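Local coordinates for cutinase-like protein (Cryptococcus sp., PDB 2CZQ) that probably hydrolyses carboxylic esters as a cutinase-like enzyme of the alpha/beta hydrolase fold, at residues S69-N74 / G102-A107; A61-R66 / Y79-Y84. All blocks are in the same frame, centred on the assembly; numbering follows the deposited sequence.

Overall arrangement
Contacts 1 and 2 lie on the same side of the chain's centre, their own centres about 12 Å apart, and both draw on helix 57-73. Along the chain the segments alternate: 61-66, 69-74, 79-84, then 102-107. Contact 2 sets the middle of the helix against strand 78-84, a central strand of the parallel sheet, and is buried; contact 1 sets the helix's last turn against short helix 103-107 and is only partly buried. The two meet where Ala107 O accepts a probable hydrogen bond from Tyr79 N, at 2.9 Å. Strand 78-84 runs on toward the probable nucleophile elbow at Ser85, so contact 1 lies by the strand's start, at the far end from that site.

Contact 1: S69-N74 / G102-A107; sequences SGLAAN and GAAFNA
Leu71 meets Ala103, Ala104 and Ala107 with no flat side chain between them; the flat group that Leu71 touches is the backbone carbonyl of Ala103, whose O lies 3.9 Å from Leu71 CD1. The ring of Phe105 belongs to another face of helix 103-107, where it meets Trp153 edge to face and Lys156 in a cation-pi contact. The amide of Asn74 is engaged away from the short helix, OD1 accepting from Asn76 N and ND2 donating to Gln8 OE1.

What joins the segments is therefore apolar, and Leu71 supplies all of it from the side of helix 57-73. Its CG stands beside the backbone N (chi1 -75°), and the near-extended second torsion (chi2 163°) carries CD1 outward to the short helix. There CD1 lies 3.9 Å from Ala104 CA, with the methyl of Ala103 farther off, 4.4 Å from CD1 to CB. The other branch turns to the next helical turn, where CD2 packs on Ala107 CB at 3.8 Å. Thus CD1 meets Ala103 and Ala104, and CD2 meets Ala107 on the following turn.

Because each partner ends at CB, the leucine reaches the backbone itself, bridging axes 10.9 Å apart at closest approach that run nearly perpendicular, at 91°. Gly102 sits at the N-cap position with a positive phi, a backbone shape that favours glycine, and its own O accepts from Asn106 N at 3.0 Å. The contact is plain packing in the alpha/beta hydrolase fold: the C-terminal turn of the helix leading into strand 78-84 rests on the short helix that ends the beta-alpha-beta crossover into neighbouring strand 108-114.

Contact 2: A61-R66 / Y79-Y84; sequences ADIIRR and YILQGY
Ile63 and Leu81 make the apolar part of the contact, their side chains crossing at an angle with Ile63 CG2 and Leu81 CD2 4.2 Å apart. In Ile63 the branch that meets Leu81 is CG2, anti to the backbone N, while Leu81 reaches from the strand toward the helix. Thr91 of helix 86-98 touches both residues, so the pair sits in the layer between the sheet and its helices.

The polar part lies at the start of the strand, between Arg66 and Tyr79. Tyr79 OH stands 3.4 Å from Arg66 O; the hydroxyl makes a weak hydrogen bond to Ile67 O one residue on. The Arg66 chain leaves the helix with CG anti to the backbone N (chi1 -177°) and bends at chi2 (64°), which brings NH1 to 4.1 Å from Tyr79 OH. Guanidinium and ring planes stand 85° apart and the side chains meet obliquely, near the hydroxyl. Arg66 NH2 donates to a bound citrate, probably from the crystallisation liquor.

The hydroxyl of buried Tyr79 thus comes to the carbonyls of Arg66 and Ile67, while one methyl pair, from Ile63 and Leu81, makes the apolar contact; the nearby guanidinium might polarise the hydroxyl slightly, an effect the bound citrate may weaken.

Contact 1: S69-N74 / G102-A107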
ATOM      1  N   SER A  69       8.427   4.386 -15.767  1.00  7.98           N
ATOM      2  CA  SER A  69       7.869   5.024 -16.960  1.00  8.32           C
ATOM      3  C   SER A  69       7.414   6.447 -16.658  1.00  7.61           C
ATOM      4  O   SER A  69       7.625   7.354 -17.468  1.00  7.89           O
ATOM      5  CB  SER A  69       6.682   4.223 -17.498  0.65  9.09           C
ATOM      6  OG  SER A  69       7.085   2.966 -18.001  0.65 10.35           O
ATOM      7  N   GLY A  70       6.804   6.642 -15.490  1.00  7.26           N
ATOM      8  CA  GLY A  70       6.384   7.963 -15.071  1.00  7.09           C
ATOM      9  C   GLY A  70       7.563   8.900 -14.905  1.00  6.69           C
ATOM     10  O   GLY A  70       7.519  10.046 -15.360  1.00  7.14           O
ATOM     11  N   LEU A  71       8.628   8.424 -14.263  1.00  6.61           N
ATOM     12  CA  LEU A  71       9.802   9.268 -14.032  1.00  7.01           C
ATOM     13  C   LEU A  71      10.486   9.667 -15.326  1.00  7.08           C
ATOM     14  O   LEU A  71      11.035  10.766 -15.426  1.00  7.22           O
ATOM     15  CB  LEU A  71      10.789   8.599 -13.077  1.00  7.45           C
ATOM     16  CG  LEU A  71      10.327   8.633 -11.614  1.00  7.82           C
ATOM     17  CD1 LEU A  71      11.093   7.620 -10.778  1.00  9.48           C
ATOM     18  CD2 LEU A  71      10.476  10.041 -11.046  1.00  9.46           C
ATOM     19  N   ALA A  72      10.452   8.780 -16.314  1.00  6.87           N
ATOM     20  CA  ALA A  72      10.985   9.106 -17.638  1.00  7.42           C
ATOM     21  C   ALA A  72      10.237  10.271 -18.290  1.00  7.46           C
ATOM     22  O   ALA A  72      10.842  11.085 -18.988  1.00  8.04           O
ATOM     23  CB  ALA A  72      10.965   7.890 -18.542  1.00  7.76           C
ATOM     24  N   ALA A  73       8.930  10.346 -18.057  1.00  7.56           N
ATOM     25  CA  ALA A  73       8.080  11.395 -18.622  1.00  7.73           C
ATOM     26  C   ALA A  73       8.063  12.672 -17.793  1.00  7.36           C
ATOM     27  O   ALA A  73       7.880  13.774 -18.331  1.00  7.91           O
ATOM     28  CB  ALA A  73       6.669  10.874 -18.799  1.00  8.29           C
ATOM     29  N   ASN A  74       8.237  12.521 -16.484  1.00  7.22           N
ATOM     30  CA  ASN A  74       8.196  13.640 -15.560  1.00  7.32           C
ATOM     31  C   ASN A  74       9.063  13.304 -14.356  1.00  7.32           C
ATOM     32  O   ASN A  74       8.616  12.589 -13.454  1.00  6.92           O
ATOM     33  CB  ASN A  74       6.755  13.923 -15.114  1.00  7.14           C
ATOM     34  CG  ASN A  74       6.669  15.043 -14.095  1.00  7.17           C
ATOM     35  OD1 ASN A  74       7.668  15.687 -13.777  1.00  7.23           O
ATOM     36  ND2 ASN A  74       5.472  15.275 -13.573  1.00  7.81           N
ATOM     37  N   GLY A 102      17.935   6.748  -4.443  1.00 14.00           N
ATOM     38  CA  GLY A 102      17.761   6.885  -5.877  1.00 13.20           C
ATOM     39  C   GLY A 102      16.428   7.498  -6.261  1.00 12.31           C
ATOM     40  O   GLY A 102      15.587   7.786  -5.404  1.00 12.11           O
ATOM     41  N   ALA A 103      16.237   7.678  -7.565  1.00 11.67           N
ATOM     42  CA  ALA A 103      15.097   8.418  -8.095  1.00 10.81           C
ATOM     43  C   ALA A 103      13.749   7.806  -7.738  1.00  9.84           C
ATOM     44  O   ALA A 103      12.827   8.529  -7.349  1.00  9.29           O
ATOM     45  CB  ALA A 103      15.226   8.582  -9.600  1.00 11.20           C
ATOM     46  N   ALA A 104      13.632   6.487  -7.882  1.00  9.49           N
ATOM     47  CA  ALA A 104      12.369   5.816  -7.596  1.00  9.12           C
ATOM     48  C   ALA A 104      12.025   5.954  -6.118  1.00  8.55           C
ATOM     49  O   ALA A 104      10.914   6.342  -5.773  1.00  8.15           O
ATOM     50  CB  ALA A 104      12.419   4.360  -8.015  1.00  9.61           C
ATOM     51  N   PHE A 105      12.991   5.665  -5.246  1.00  8.42           N
ATOM     52  CA  PHE A 105      12.787   5.837  -3.816  1.00  8.34           C
ATOM     53  C   PHE A 105      12.311   7.251  -3.492  1.00  7.98           C
ATOM     54  O   PHE A 105      11.347   7.436  -2.752  1.00  8.10           O
ATOM     55  CB  PHE A 105      14.075   5.541  -3.047  1.00  8.71           C
ATOM     56  CG  PHE A 105      13.953   5.773  -1.570  1.00  8.82           C
ATOM     57  CD1 PHE A 105      13.377   4.806  -0.753  1.00  9.48           C
ATOM     58  CD2 PHE A 105      14.386   6.965  -0.994  1.00  9.50           C
ATOM     59  CE1 PHE A 105      13.252   5.009   0.614  1.00 10.18           C
ATOM     60  CE2 PHE A 105      14.261   7.178   0.377  1.00 10.03           C
ATOM     61  CZ  PHE A 105      13.690   6.198   1.181  1.00 10.29           C
ATOM     62  N   ASN A 106      12.995   8.252  -4.040  1.00  8.24           N
ATOM     63  CA  ASN A 106      12.662   9.639  -3.756  1.00  8.52           C
ATOM     64  C   ASN A 106      11.257  10.023  -4.221  1.00  7.85           C
ATOM     65  O   ASN A 106      10.581  10.817  -3.569  1.00  8.47           O
ATOM     66  CB  ASN A 106      13.692  10.580  -4.383  1.00  9.15           C
ATOM     67  CG  ASN A 106      15.050  10.516  -3.698  1.00 10.91           C
ATOM     68  OD1 ASN A 106      15.178  10.068  -2.556  1.00 12.59           O
ATOM     69  ND2 ASN A 106      16.076  10.973  -4.402  1.00 12.80           N
ATOM     70  N   ALA A 107      10.825   9.452  -5.345  1.00  7.19           N
ATOM     71  CA  ALA A 107       9.529   9.782  -5.939  1.00  6.81           C
ATOM     72  C   ALA A 107       8.352   9.156  -5.193  1.00  6.31           C
ATOM     73  O   ALA A 107       7.227   9.672  -5.251  1.00  6.32           O
ATOM     74  CB  ALA A 107       9.497   9.369  -7.403  1.00  7.21           C
TER

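Contact 2: A61-R66 / Y79-Y84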
ATOM      1  N   ALA A  61       6.767  -6.373 -10.690  1.00  5.39           N
ATOM      2  CA  ALA A  61       7.398  -5.834 -11.890  1.00  5.70           C
ATOM      3  C   ALA A  61       6.593  -4.681 -12.480  1.00  5.48           C
ATOM      4  O   ALA A  61       7.169  -3.694 -12.942  1.00  5.92           O
ATOM      5  CB  ALA A  61       7.609  -6.921 -12.926  1.00  6.42           C
ATOM      6  N   ASP A  62       5.268  -4.797 -12.468  1.00  5.60           N
ATOM      7  CA  ASP A  62       4.436  -3.771 -13.071  1.00  5.49           C
ATOM      8  C   ASP A  62       4.360  -2.501 -12.219  1.00  5.41           C
ATOM      9  O   ASP A  62       4.270  -1.400 -12.762  1.00  5.79           O
ATOM     10  CB  ASP A  62       3.055  -4.315 -13.412  1.00  5.57           C
ATOM     11  CG  ASP A  62       2.298  -3.410 -14.334  1.00  5.90           C
ATOM     12  OD1 ASP A  62       2.831  -3.084 -15.424  1.00  7.02           O
ATOM     13  OD2 ASP A  62       1.169  -2.980 -14.022  1.00  6.32           O
ATOM     14  N   ILE A  63       4.413  -2.641 -10.894  1.00  5.44           N
ATOM     15  CA  ILE A  63       4.540  -1.475 -10.017  1.00  5.50           C
ATOM     16  C   ILE A  63       5.781  -0.670 -10.410  1.00  5.50           C
ATOM     17  O   ILE A  63       5.731   0.546 -10.617  1.00  5.46           O
ATOM     18  CB  ILE A  63       4.663  -1.908  -8.538  1.00  5.49           C
ATOM     19  CG1 ILE A  63       3.359  -2.523  -8.026  1.00  5.61           C
ATOM     20  CG2 ILE A  63       5.070  -0.721  -7.652  1.00  5.80           C
ATOM     21  CD1 ILE A  63       3.551  -3.303  -6.724  1.00  5.79           C
ATOM     22  N   ILE A  64       6.905  -1.373 -10.490  1.00  5.77           N
ATOM     23  CA  ILE A  64       8.181  -0.735 -10.771  1.00  6.06           C
ATOM     24  C   ILE A  64       8.200  -0.164 -12.187  1.00  6.20           C
ATOM     25  O   ILE A  64       8.703   0.939 -12.408  1.00  6.49           O
ATOM     26  CB  ILE A  64       9.344  -1.709 -10.493  1.00  6.13           C
ATOM     27  CG1 ILE A  64       9.409  -2.017  -8.988  1.00  6.40           C
ATOM     28  CG2 ILE A  64      10.659  -1.126 -10.997  1.00  7.36           C
ATOM     29  CD1 ILE A  64      10.382  -3.117  -8.608  1.00  7.69           C
ATOM     30  N   ARG A  65       7.614  -0.897 -13.133  1.00  6.50           N
ATOM     31  CA  ARG A  65       7.469  -0.413 -14.505  1.00  7.20           C
ATOM     32  C   ARG A  65       6.745   0.934 -14.538  1.00  6.66           C
ATOM     33  O   ARG A  65       7.199   1.873 -15.204  1.00  7.22           O
ATOM     34  CB  ARG A  65       6.743  -1.445 -15.373  0.50  7.64           C
ATOM     35  CG  ARG A  65       6.367  -0.961 -16.772  0.50  9.35           C
ATOM     36  CD  ARG A  65       5.086  -1.588 -17.308  0.50 12.19           C
ATOM     37  NE  ARG A  65       3.995  -0.624 -17.450  0.50 14.26           N
ATOM     38  CZ  ARG A  65       3.218  -0.187 -16.460  0.50 15.08           C
ATOM     39  NH1 ARG A  65       3.399  -0.608 -15.219  0.50 15.66           N
ATOM     40  NH2 ARG A  65       2.256   0.689 -16.716  0.50 15.32           N
ATOM     41  N   ARG A  66       5.624   1.034 -13.825  1.00  6.31           N
ATOM     42  CA  ARG A  66       4.860   2.278 -13.805  1.00  6.14           C
ATOM     43  C   ARG A  66       5.656   3.416 -13.175  1.00  5.88           C
ATOM     44  O   ARG A  66       5.631   4.544 -13.675  1.00  5.98           O
ATOM     45  CB  ARG A  66       3.505   2.105 -13.104  1.00  6.12           C
ATOM     46  CG  ARG A  66       2.630   3.352 -13.125  1.00  6.10           C
ATOM     47  CD  ARG A  66       2.220   3.755 -14.526  1.00  6.41           C
ATOM     48  NE  ARG A  66       1.441   4.986 -14.615  1.00  6.47           N
ATOM     49  CZ  ARG A  66       1.954   6.216 -14.640  1.00  6.38           C
ATOM     50  NH1 ARG A  66       3.263   6.410 -14.531  1.00  7.86           N
ATOM     51  NH2 ARG A  66       1.147   7.261 -14.777  1.00  6.57           N
ATOM     52  N   TYR A  79       4.529   9.453  -6.250  1.00  5.48           N
ATOM     53  CA  TYR A  79       3.747   8.228  -6.136  1.00  5.41           C
ATOM     54  C   TYR A  79       3.310   7.944  -4.715  1.00  5.16           C
ATOM     55  O   TYR A  79       4.050   8.216  -3.755  1.00  5.29           O
ATOM     56  CB  TYR A  79       4.571   7.026  -6.596  1.00  5.71           C
ATOM     57  CG  TYR A  79       5.032   7.121  -8.019  1.00  5.73           C
ATOM     58  CD1 TYR A  79       4.141   6.939  -9.066  1.00  6.55           C
ATOM     59  CD2 TYR A  79       6.355   7.411  -8.322  1.00  6.18           C
ATOM     60  CE1 TYR A  79       4.550   7.035 -10.379  1.00  6.75           C
ATOM     61  CE2 TYR A  79       6.783   7.513  -9.641  1.00  6.72           C
ATOM     62  CZ  TYR A  79       5.868   7.323 -10.664  1.00  6.37           C
ATOM     63  OH  TYR A  79       6.261   7.406 -11.976  1.00  6.66           O
ATOM     64  N   ILE A  80       2.123   7.356  -4.597  1.00  4.94           N
ATOM     65  CA  ILE A  80       1.757   6.587  -3.410  1.00  4.98           C
ATOM     66  C   ILE A  80       1.575   5.153  -3.891  1.00  4.85           C
ATOM     67  O   ILE A  80       0.870   4.912  -4.872  1.00  5.20           O
ATOM     68  CB  ILE A  80       0.442   7.089  -2.769  1.00  5.33           C
ATOM     69  CG1 ILE A  80       0.517   8.580  -2.404  1.00  5.97           C
ATOM     70  CG2 ILE A  80       0.066   6.219  -1.559  1.00  6.03           C
ATOM     71  CD1 ILE A  80       1.506   8.935  -1.300  1.00  6.27           C
ATOM     72  N   LEU A  81       2.221   4.204  -3.219  1.00  4.58           N
ATOM     73  CA  LEU A  81       2.033   2.788  -3.519  1.00  4.88           C
ATOM     74  C   LEU A  81       1.073   2.182  -2.508  1.00  4.88           C
ATOM     75  O   LEU A  81       1.288   2.305  -1.299  1.00  5.78           O
ATOM     76  CB  LEU A  81       3.358   2.022  -3.483  1.00  5.22           C
ATOM     77  CG  LEU A  81       4.517   2.602  -4.294  1.00  5.29           C
ATOM     78  CD1 LEU A  81       5.718   1.670  -4.227  1.00  6.33           C
ATOM     79  CD2 LEU A  81       4.118   2.888  -5.736  1.00  5.67           C
ATOM     80  N   GLN A  82       0.026   1.535  -3.012  1.00  4.69           N
ATOM     81  CA  GLN A  82      -1.018   0.947  -2.185  1.00  4.64           C
ATOM     82  C   GLN A  82      -1.111  -0.527  -2.510  1.00  4.32           C
ATOM     83  O   GLN A  82      -1.099  -0.903  -3.681  1.00  4.35           O
ATOM     84  CB  GLN A  82      -2.357   1.610  -2.487  1.00  5.04           C
ATOM     85  CG  GLN A  82      -2.366   3.113  -2.265  1.00  5.69           C
ATOM     86  CD  GLN A  82      -3.590   3.793  -2.844  1.00  5.06           C
ATOM     87  OE1 GLN A  82      -4.091   3.391  -3.894  1.00  5.78           O
ATOM     88  NE2 GLN A  82      -4.070   4.835  -2.163  1.00  5.81           N
ATOM     89  N   GLY A  83      -1.229  -1.371  -1.489  1.00  4.25           N
ATOM     90  CA  GLY A  83      -1.384  -2.792  -1.729  1.00  4.62           C
ATOM     91  C   GLY A  83      -2.271  -3.458  -0.704  1.00  4.24           C
ATOM     92  O   GLY A  83      -2.169  -3.166   0.492  1.00  4.67           O
ATOM     93  N   TYR A  84      -3.148  -4.340  -1.180  1.00  4.24           N
ATOM     94  CA  TYR A  84      -4.057  -5.106  -0.334  1.00  4.52           C
ATOM     95  C   TYR A  84      -3.777  -6.592  -0.499  1.00  4.36           C
ATOM     96  O   TYR A  84      -3.803  -7.113  -1.615  1.00  4.50           O
ATOM     97  CB  TYR A  84      -5.504  -4.808  -0.735  1.00  4.84           C
ATOM     98  CG  TYR A  84      -6.547  -5.715  -0.110  1.00  5.79           C
ATOM     99  CD1 TYR A  84      -6.545  -6.005   1.261  1.00  5.51           C
ATOM    100  CD2 TYR A  84      -7.532  -6.300  -0.902  1.00  8.43           C
ATOM    101  CE1 TYR A  84      -7.509  -6.841   1.826  1.00  6.30           C
ATOM    102  CE2 TYR A  84      -8.490  -7.136  -0.356  1.00  9.45           C
ATOM    103  CZ  TYR A  84      -8.477  -7.407   1.004  1.00  8.66           C
ATOM    104  OH  TYR A  84      -9.443  -8.237   1.528  1.00 11.01           O
TER